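Local coordinates for protein endoglucanase (Ruminococcus champanellensis, PDB 6WQV) that probably hydrolyses beta-1,4-linked glucan chains such as cellulose, as a broad-specificity endoglucanase of glycoside hydrolase family 5, at residues A[14-19]-A[235-240]; A[21-26]-A[315-320]; A[125-130]-A[179-184]. All coordinates share one frame; numbering follows the deposited sequence.

Overall arrangement
Three contacts in a closed eight-stranded barrel illustrate how distant parts of one chain are tied together. From the N terminus, helix 16-22 comes first, and its start is held in interaction 1 by the beginning of strand 236-241, which closes a loop of more than 200 residues. The end of the same helix and the first barrel strand then meet 315-320 in interaction 2, where strands 26-29 and 318-322 shut the barrel. These two contacts cross along the chain and touch in space. Interaction 3, joining the N-terminal ends of helices 129-149 and 179-197, is nested inside both loops and lies across the chain's centre from interaction 2.

Interaction 1. Residues A[14-19]-A[235-240]; sequences LTASQL and KLIVDI
The peptide carbonyl of Leu14 is the flat group at issue between these segments, and Lys235 comes to it obliquely, from above the carbonyl plane. Its ammonium NZ donates to Leu14 O at 2.7 Å but stands 45° out of that plane, off the lone pairs. The lysine leaves its backbone pointing away from 14-19; a bend at chi2 (-73°) turns the chain back, and it then runs extended, with CE passing 3.4 Å from Leu14 O. A second flat group, the side-chain amide of Gln18, works within its own segment. Its OE1 receives Thr15 N at 2.9 Å, with the donor tilted 22° from the amide carbonyl plane, while Thr15 OG1 accepts Gln18 N at 3.1 Å. This reciprocal pair is a capping box, with Thr15 as the N-cap of helix 16-22, and probably helps to hold the turn that follows the Leu14 carbonyl.

Just past the N-cap, at Ala16, the contact becomes apolar. The methyl CB of Ala16 faces the strand and rests 3.6 Å from Ile237 CG1, near enough also to Leu236 O, at 3.9 Å, to brush the backbone. With so short a side chain at Ala16, the helix start can sit close to the strand, and Ala16 CA lies 4.9 Å from Lys235 CA. Ala16 is also joined by a backbone hydrogen bond to Asn234, so the helix start is pinned to the beginning of barrel strand 236-241.

The ammonium has further partners in Asp13, by a salt bridge, and in the carbonyl of Ile205. A buried positive charge is thus met by one carboxylate and two backbone oxygens, which probably offset much of the cost of removing it from water.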
loop_
_atom_site.group_PDB
_atom_site.type_symbol
_atom_site.label_atom_id
_atom_site.label_comp_id
_atom_site.label_asym_id
_atom_site.label_seq_id
_atom_site.Cartn_x
_atom_site.Cartn_y
_atom_site.Cartn_z
ATOM N N LEU A 14 -19.466 -8.615 1.003
ATOM C CA LEU A 14 -19.299 -7.935 2.274
ATOM C C LEU A 14 -18.990 -6.466 2.048
ATOM O O LEU A 14 -18.361 -6.091 1.051
ATOM C CB LEU A 14 -18.127 -8.522 3.047
ATOM C CG LEU A 14 -18.210 -10.003 3.391
ATOM C CD1 LEU A 14 -16.914 -10.401 4.072
ATOM C CD2 LEU A 14 -19.404 -10.282 4.265
ATOM N N THR A 15 -19.395 -5.635 3.000
ATOM C CA THR A 15 -19.022 -4.233 2.905
ATOM C C THR A 15 -17.548 -4.044 3.264
ATOM O O THR A 15 -16.893 -4.914 3.854
ATOM C CB THR A 15 -19.842 -3.382 3.869
ATOM O OG1 THR A 15 -19.459 -3.699 5.214
ATOM C CG2 THR A 15 -21.315 -3.622 3.693
ATOM N N ALA A 16 -17.028 -2.864 2.927
ATOM C CA ALA A 16 -15.640 -2.561 3.262
ATOM C C ALA A 16 -15.411 -2.639 4.765
ATOM O O ALA A 16 -14.386 -3.160 5.216
ATOM C CB ALA A 16 -15.274 -1.171 2.742
ATOM N N SER A 17 -16.346 -2.118 5.557
ATOM C CA SER A 17 -16.193 -2.199 7.004
ATOM C C SER A 17 -16.136 -3.647 7.465
ATOM O O SER A 17 -15.325 -4.000 8.332
ATOM C CB SER A 17 -17.343 -1.474 7.700
ATOM O OG SER A 17 -17.268 -0.078 7.476
ATOM N N GLN A 18 -17.007 -4.500 6.917
ATOM C CA GLN A 18 -17.006 -5.908 7.302
ATOM C C GLN A 18 -15.696 -6.588 6.932
ATOM O O GLN A 18 -15.163 -7.388 7.712
ATOM C CB GLN A 18 -18.188 -6.630 6.652
ATOM C CG GLN A 18 -19.532 -6.298 7.284
ATOM C CD GLN A 18 -20.725 -6.791 6.475
ATOM O OE1 GLN A 18 -20.658 -6.926 5.254
ATOM N NE2 GLN A 18 -21.827 -7.058 7.166
ATOM N N LEU A 19 -15.157 -6.289 5.747
ATOM C CA LEU A 19 -13.891 -6.880 5.342
ATOM C C LEU A 19 -12.767 -6.409 6.253
ATOM O O LEU A 19 -11.946 -7.217 6.708
ATOM C CB LEU A 19 -13.613 -6.523 3.883
ATOM C CG LEU A 19 -12.408 -7.161 3.209
ATOM C CD1 LEU A 19 -12.445 -6.961 1.702
ATOM C CD2 LEU A 19 -11.122 -6.575 3.761
ATOM N N LYS A 235 -18.087 -0.136 -0.726
ATOM C CA LYS A 235 -16.993 -1.003 -1.153
ATOM C C LYS A 235 -15.648 -0.289 -1.264
ATOM O O LYS A 235 -14.678 -0.910 -1.715
ATOM C CB LYS A 235 -17.325 -1.666 -2.501
ATOM C CG LYS A 235 -18.531 -2.587 -2.496
ATOM C CD LYS A 235 -18.267 -3.903 -1.780
ATOM C CE LYS A 235 -19.427 -4.863 -1.980
ATOM N NZ LYS A 235 -19.072 -6.241 -1.550
ATOM N N LEU A 236 -15.551 0.977 -0.870
ATOM C CA LEU A 236 -14.333 1.754 -1.043
ATOM C C LEU A 236 -13.669 2.056 0.296
ATOM O O LEU A 236 -14.341 2.359 1.287
ATOM C CB LEU A 236 -14.612 3.070 -1.777
ATOM C CG LEU A 236 -15.233 2.919 -3.165
ATOM C CD1 LEU A 236 -15.425 4.296 -3.814
ATOM C CD2 LEU A 236 -14.412 2.027 -4.070
ATOM N N ILE A 237 -12.337 1.995 0.288
ATOM C CA ILE A 237 -11.498 2.220 1.456
ATOM C C ILE A 237 -10.419 3.231 1.093
ATOM O O ILE A 237 -9.789 3.122 0.037
ATOM C CB ILE A 237 -10.827 0.902 1.887
ATOM C CG1 ILE A 237 -11.865 -0.183 2.163
ATOM C CG2 ILE A 237 -9.923 1.116 3.098
ATOM C CD1 ILE A 237 -11.282 -1.594 2.106
ATOM N N VAL A 238 -10.168 4.178 1.984
ATOM C CA VAL A 238 -9.067 5.120 1.802
ATOM C C VAL A 238 -7.801 4.548 2.425
ATOM O O VAL A 238 -7.831 3.997 3.537
ATOM C CB VAL A 238 -9.413 6.493 2.405
ATOM C CG1 VAL A 238 -8.194 7.414 2.366
ATOM C CG2 VAL A 238 -10.592 7.118 1.655
ATOM N N ASP A 239 -6.681 4.692 1.722
ATOM C CA ASP A 239 -5.375 4.281 2.228
ATOM C C ASP A 239 -4.582 5.514 2.642
ATOM O O ASP A 239 -4.315 6.401 1.819
ATOM C CB ASP A 239 -4.576 3.480 1.197
ATOM C CG ASP A 239 -3.265 2.912 1.768
ATOM O OD1 ASP A 239 -2.894 3.253 2.913
ATOM O OD2 ASP A 239 -2.602 2.123 1.065
ATOM N N ILE A 240 -4.205 5.563 3.915
ATOM C CA ILE A 240 -3.308 6.568 4.455
ATOM C C ILE A 240 -2.026 5.859 4.879
ATOM O O ILE A 240 -2.082 4.850 5.594
ATOM C CB ILE A 240 -3.943 7.280 5.660
ATOM C CG1 ILE A 240 -5.212 8.048 5.255
ATOM C CG2 ILE A 240 -2.917 8.178 6.333
ATOM C CD1 ILE A 240 -5.024 9.107 4.177
#

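Interaction 2. Residues A[21-26]-A[315-320]; sequences DEITIG and NIRCIW
Gly26 O is gripped twice by the neighbouring parallel strand. Trp320 N donates to it at 2.9 Å, standing 44° above the carbonyl plane, and the CA of Ile319 adds a CA-H...O contact at 3.3 Å. On the other side of the same residue, Gly26 N gives a straighter bond to Cys318 O, also 2.9 Å long and lying in the carbonyl plane. Gly26 has no side chain, and Ile319 CG2 lies against its backbone, 3.4 Å from Gly26 C.

Just before Gly26, where the backbones are no longer directly bonded, a water donates to Thr24 O and accepts from Cys318 N. Arg317 then reaches back along the incoming chain. Its CG and CD pass Ile23 CG2 at 3.8 Å, and bends at chi2 and chi3 (-66° and 89°) swing the guanidinium round toward Asp21 and Asn315. Asp21 OD1 meets it at an edge, near the guanidinium plane, but at 3.6 Å from NH1 the salt bridge is long. A firmer hold comes from Asn315 OD1, which accepts Arg317 NH2 at 2.9 Å, and NH1 is also bonded to the carbonyl of Leu20. Asn315 itself, the C-prime residue of a Schellman motif, ends helix 297-313.

Trp320 turns its ring away from Gly26, bonding through NE1 to the carbonyl of Phe333, a residue of the glycan pocket. The parallel pairing of Gly26 with Ile319 joins the first and eighth strands, the closure typical of the TIM barrel, the fold of glycoside hydrolase family 5.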
loop_
_atom_site.group_PDB
_atom_site.type_symbol
_atom_site.label_atom_id
_atom_site.label_comp_id
_atom_site.label_asym_id
_atom_site.label_seq_id
_atom_site.Cartn_x
_atom_site.Cartn_y
_atom_site.Cartn_z
ATOM N N ASP A 21 -12.949 -5.619 9.273
ATOM C CA ASP A 21 -13.078 -6.260 10.578
ATOM C C ASP A 21 -12.571 -7.696 10.577
ATOM O O ASP A 21 -12.374 -8.271 11.652
ATOM C CB ASP A 21 -14.518 -6.203 11.079
ATOM C CG ASP A 21 -14.873 -4.840 11.646
ATOM O OD1 ASP A 21 -13.947 -4.055 11.962
ATOM O OD2 ASP A 21 -16.079 -4.551 11.776
ATOM N N GLU A 22 -12.352 -8.281 9.405
ATOM C CA GLU A 22 -11.710 -9.586 9.317
ATOM C C GLU A 22 -10.194 -9.497 9.260
ATOM O O GLU A 22 -9.519 -10.479 9.583
ATOM C CB GLU A 22 -12.220 -10.333 8.088
ATOM C CG GLU A 22 -13.719 -10.464 8.088
ATOM C CD GLU A 22 -14.196 -11.681 7.344
ATOM O OE1 GLU A 22 -13.419 -12.208 6.520
ATOM O OE2 GLU A 22 -15.341 -12.116 7.587
ATOM N N ILE A 23 -9.645 -8.354 8.845
ATOM C CA ILE A 23 -8.204 -8.142 8.875
ATOM C C ILE A 23 -7.749 -7.989 10.322
ATOM O O ILE A 23 -8.424 -7.357 11.142
ATOM C CB ILE A 23 -7.860 -6.906 8.021
ATOM C CG1 ILE A 23 -8.164 -7.207 6.549
ATOM C CG2 ILE A 23 -6.429 -6.487 8.239
ATOM C CD1 ILE A 23 -7.860 -6.084 5.573
ATOM N N THR A 24 -6.612 -8.608 10.654
ATOM C CA THR A 24 -6.007 -8.439 11.975
ATOM C C THR A 24 -4.916 -7.373 11.882
ATOM O O THR A 24 -5.105 -6.239 12.335
ATOM C CB THR A 24 -5.465 -9.772 12.503
ATOM O OG1 THR A 24 -4.594 -10.372 11.540
ATOM C CG2 THR A 24 -6.616 -10.740 12.825
ATOM N N ILE A 25 -3.791 -7.734 11.271
ATOM C CA ILE A 25 -2.657 -6.840 11.027
ATOM C C ILE A 25 -2.010 -7.324 9.738
ATOM O O ILE A 25 -2.053 -8.515 9.413
ATOM C CB ILE A 25 -1.693 -6.837 12.238
ATOM C CG1 ILE A 25 -0.554 -5.831 12.031
ATOM C CG2 ILE A 25 -1.159 -8.245 12.494
ATOM C CD1 ILE A 25 0.374 -5.697 13.232
ATOM N N GLY A 26 -1.446 -6.390 8.963
ATOM C CA GLY A 26 -0.905 -6.707 7.660
ATOM C C GLY A 26 0.594 -6.438 7.530
ATOM O O GLY A 26 1.206 -5.757 8.361
ATOM N N ASN A 315 -10.432 1.594 15.512
ATOM C CA ASN A 315 -10.848 0.614 14.504
ATOM C C ASN A 315 -10.139 0.832 13.164
ATOM O O ASN A 315 -10.749 0.732 12.098
ATOM C CB ASN A 315 -12.370 0.570 14.335
ATOM C CG ASN A 315 -12.860 -0.746 13.733
ATOM O OD1 ASN A 315 -12.230 -1.792 13.896
ATOM N ND2 ASN A 315 -13.990 -0.693 13.035
ATOM N N ILE A 316 -8.832 1.085 13.211
ATOM C CA ILE A 316 -8.019 1.297 12.015
ATOM C C ILE A 316 -6.994 0.172 11.920
ATOM O O ILE A 316 -6.120 0.052 12.786
ATOM C CB ILE A 316 -7.308 2.654 12.023
ATOM C CG1 ILE A 316 -8.323 3.794 12.087
ATOM C CG2 ILE A 316 -6.449 2.788 10.771
ATOM C CD1 ILE A 316 -7.701 5.149 12.301
ATOM N N ARG A 317 -7.091 -0.632 10.860
ATOM C CA ARG A 317 -6.111 -1.684 10.622
ATOM C C ARG A 317 -4.812 -1.084 10.108
ATOM O O ARG A 317 -4.804 -0.046 9.432
ATOM C CB ARG A 317 -6.622 -2.655 9.558
ATOM C CG ARG A 317 -7.924 -3.359 9.855
ATOM C CD ARG A 317 -7.794 -4.309 11.021
ATOM N NE ARG A 317 -8.071 -3.605 12.263
ATOM C CZ ARG A 317 -9.292 -3.338 12.717
ATOM N NH1 ARG A 317 -10.362 -3.718 12.035
ATOM N NH2 ARG A 317 -9.434 -2.679 13.854
ATOM N N CYS A 318 -3.699 -1.765 10.407
ATOM C CA CYS A 318 -2.360 -1.290 10.075
ATOM C C CYS A 318 -1.569 -2.349 9.321
ATOM O O CYS A 318 -1.695 -3.544 9.604
ATOM C CB CYS A 318 -1.597 -0.946 11.363
ATOM S SG CYS A 318 -2.379 0.348 12.356
ATOM N N ILE A 319 -0.715 -1.898 8.394
ATOM C CA ILE A 319 0.094 -2.779 7.544
ATOM C C ILE A 319 1.550 -2.315 7.598
ATOM O O ILE A 319 1.887 -1.240 7.095
ATOM C CB ILE A 319 -0.421 -2.816 6.092
ATOM C CG1 ILE A 319 -1.927 -3.078 6.055
ATOM C CG2 ILE A 319 0.322 -3.882 5.299
ATOM C CD1 ILE A 319 -2.491 -3.327 4.650
ATOM N N TRP A 320 2.416 -3.154 8.175
ATOM C CA TRP A 320 3.828 -2.811 8.335
ATOM C C TRP A 320 4.533 -2.794 6.978
ATOM O O TRP A 320 4.313 -3.671 6.142
ATOM C CB TRP A 320 4.520 -3.838 9.267
ATOM C CG TRP A 320 6.002 -3.566 9.440
ATOM C CD1 TRP A 320 7.017 -3.961 8.613
ATOM C CD2 TRP A 320 6.615 -2.804 10.486
ATOM N NE1 TRP A 320 8.223 -3.481 9.075
ATOM C CE2 TRP A 320 8.006 -2.783 10.230
ATOM C CE3 TRP A 320 6.126 -2.152 11.616
ATOM C CZ2 TRP A 320 8.900 -2.120 11.063
ATOM C CZ3 TRP A 320 7.013 -1.502 12.443
ATOM C CH2 TRP A 320 8.388 -1.491 12.162
HETATM O O HOH W 1 -14.147 -1.979 9.977
HETATM O O HOH W 2 -3.947 -3.721 12.577
#

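Interaction 3. Residues A[125-130]-A[179-184]; sequences LIPTNA and QEARQV
Polar contacts between the two segments centre on the carboxylate of Glu180. Its OE2 accepts Asn129 N at 2.8 Å in a nearly straight bond (172°), the donor arriving on the anti side and 26° out of the carboxylate plane. A water donates to the same oxygen and accepts from Ala130 N, so two successive amides at a helix start turn to one acceptor, directly and through water. The glutamate gets there as an outstretched arm, with CG anti to the backbone N (chi1 177°) and an extended chain beyond. With an alanine in place of Glu180, Asn129 N would probably lose its carboxylate mate and the bridging water one of its anchors.

Stacking accompanies the bond. The side-chain amide of Asn129 lies over the carboxylate, the two planes almost parallel, with ND2 3.5 Å from Glu180 CD. The helix start is capped by Thr128, the N-cap residue, whose OG1 accepts from Gln131 N. A negative group beside the N-terminal end of helix 129-149 would probably be stabilised by the helix dipole.

In the barrel, the two helices follow the third and fourth strands, and the contact joins their N-terminal ends within the outer helical layer, at the end of the barrel where the strands finish.

Apolar packing uses Pro127, the centre of an inverse gamma turn, as a wedge against helix 179-197. Its CG meets Ala181 CB at 4.0 Å, while its CA lies 3.8 Å from Val184 CG1. Leu167, from a loop, packs on Pro127, Thr128 and Ala181. The other branch of the valine, CG2, lies against a polar atom instead, in van der Waals contact with Asn129 OD1 at 3.4 Å.

A weaker polar contact runs through the backbone: the CA-H of Ala181 points to Pro127 O, at a CA to O distance of 3.2 Å.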
loop_
_atom_site.group_PDB
_atom_site.type_symbol
_atom_site.label_atom_id
_atom_site.label_comp_id
_atom_site.label_asym_id
_atom_site.label_seq_id
_atom_site.Cartn_x
_atom_site.Cartn_y
_atom_site.Cartn_z
ATOM N N LEU A 125 2.567 8.981 -13.835
ATOM C CA LEU A 125 1.349 9.255 -13.062
ATOM C C LEU A 125 1.435 10.655 -12.450
ATOM O O LEU A 125 1.589 10.848 -11.240
ATOM C CB LEU A 125 1.162 8.180 -11.996
ATOM C CG LEU A 125 -0.155 8.162 -11.222
ATOM C CD1 LEU A 125 -1.284 7.649 -12.110
ATOM C CD2 LEU A 125 -0.064 7.319 -9.947
ATOM N N ILE A 126 1.333 11.646 -13.324
ATOM C CA ILE A 126 1.593 13.044 -12.992
ATOM C C ILE A 126 0.267 13.771 -12.761
ATOM O O ILE A 126 -0.553 13.857 -13.687
ATOM C CB ILE A 126 2.391 13.716 -14.119
ATOM C CG1 ILE A 126 3.751 13.029 -14.279
ATOM C CG2 ILE A 126 2.535 15.216 -13.878
ATOM C CD1 ILE A 126 4.405 13.308 -15.623
ATOM N N PRO A 127 0.039 14.353 -11.571
ATOM C CA PRO A 127 -1.267 15.001 -11.303
ATOM C C PRO A 127 -1.309 16.479 -11.685
ATOM O O PRO A 127 -1.273 17.391 -10.846
ATOM C CB PRO A 127 -1.434 14.804 -9.798
ATOM C CG PRO A 127 -0.003 14.885 -9.279
ATOM C CD PRO A 127 0.867 14.253 -10.350
ATOM N N THR A 128 -1.391 16.726 -12.988
ATOM C CA THR A 128 -1.547 18.067 -13.529
ATOM C C THR A 128 -2.628 18.030 -14.600
ATOM O O THR A 128 -2.887 16.988 -15.213
ATOM C CB THR A 128 -0.259 18.595 -14.178
ATOM O OG1 THR A 128 0.075 17.779 -15.310
ATOM C CG2 THR A 128 0.894 18.602 -13.184
ATOM N N ASN A 129 -3.248 19.187 -14.838
ATOM C CA ASN A 129 -4.241 19.266 -15.902
ATOM C C ASN A 129 -3.632 18.918 -17.252
ATOM O O ASN A 129 -4.298 18.329 -18.112
ATOM C CB ASN A 129 -4.835 20.671 -15.967
ATOM C CG ASN A 129 -5.796 20.948 -14.836
ATOM O OD1 ASN A 129 -6.348 20.027 -14.240
ATOM N ND2 ASN A 129 -6.000 22.224 -14.536
ATOM N N ALA A 130 -2.366 19.287 -17.461
ATOM C CA ALA A 130 -1.736 19.046 -18.753
ATOM C C ALA A 130 -1.560 17.555 -19.025
ATOM O O ALA A 130 -1.586 17.138 -20.189
ATOM C CB ALA A 130 -0.382 19.754 -18.814
ATOM N N GLN A 179 -3.513 22.790 -5.318
ATOM C CA GLN A 179 -4.933 22.505 -5.482
ATOM C C GLN A 179 -5.190 21.733 -6.767
ATOM O O GLN A 179 -6.011 20.811 -6.793
ATOM C CB GLN A 179 -5.708 23.820 -5.474
ATOM C CG GLN A 179 -7.176 23.667 -5.739
ATOM C CD GLN A 179 -7.919 24.968 -5.537
ATOM O OE1 GLN A 179 -7.823 25.589 -4.480
ATOM N NE2 GLN A 179 -8.647 25.398 -6.559
ATOM N N GLU A 180 -4.500 22.101 -7.845
ATOM C CA GLU A 180 -4.680 21.404 -9.112
ATOM C C GLU A 180 -4.343 19.923 -8.980
ATOM O O GLU A 180 -5.083 19.067 -9.475
ATOM C CB GLU A 180 -3.828 22.083 -10.185
ATOM C CG GLU A 180 -3.859 21.412 -11.541
ATOM C CD GLU A 180 -3.068 22.169 -12.594
ATOM O OE1 GLU A 180 -3.015 23.417 -12.527
ATOM O OE2 GLU A 180 -2.496 21.512 -13.491
ATOM N N ALA A 181 -3.239 19.598 -8.307
ATOM C CA ALA A 181 -2.862 18.196 -8.175
ATOM C C ALA A 181 -3.898 17.417 -7.377
ATOM O O ALA A 181 -4.209 16.264 -7.699
ATOM C CB ALA A 181 -1.502 18.075 -7.491
ATOM N N ARG A 182 -4.410 18.013 -6.298
ATOM C CA ARG A 182 -5.394 17.311 -5.479
ATOM C C ARG A 182 -6.674 17.074 -6.263
ATOM O O ARG A 182 -7.302 16.015 -6.147
ATOM C CB ARG A 182 -5.623 18.085 -4.182
ATOM C CG ARG A 182 -4.330 18.231 -3.376
ATOM C CD ARG A 182 -4.513 18.905 -2.025
ATOM N NE ARG A 182 -4.985 20.286 -2.062
ATOM C CZ ARG A 182 -4.208 21.367 -1.991
ATOM N NH1 ARG A 182 -2.884 21.257 -1.913
ATOM N NH2 ARG A 182 -4.764 22.565 -2.009
ATOM N N GLN A 183 -7.072 18.054 -7.083
ATOM C CA GLN A 183 -8.233 17.869 -7.946
ATOM C C GLN A 183 -8.009 16.722 -8.921
ATOM O O GLN A 183 -8.845 15.821 -9.045
ATOM C CB GLN A 183 -8.506 19.146 -8.740
ATOM C CG GLN A 183 -9.125 20.291 -7.975
ATOM C CD GLN A 183 -9.193 21.560 -8.809
ATOM O OE1 GLN A 183 -8.454 21.719 -9.783
ATOM N NE2 GLN A 183 -10.085 22.469 -8.435
ATOM N N VAL A 184 -6.895 16.764 -9.657
ATOM C CA VAL A 184 -6.640 15.762 -10.689
ATOM C C VAL A 184 -6.612 14.351 -10.105
ATOM O O VAL A 184 -7.087 13.399 -10.735
ATOM C CB VAL A 184 -5.344 16.118 -11.443
ATOM C CG1 VAL A 184 -4.954 15.006 -12.393
ATOM C CG2 VAL A 184 -5.527 17.418 -12.229
HETATM O O HOH W 3 -8.349 19.996 -12.264
HETATM O O HOH W 4 -7.682 23.325 -12.380
HETATM O O HOH W 5 -1.176 21.625 -15.994
#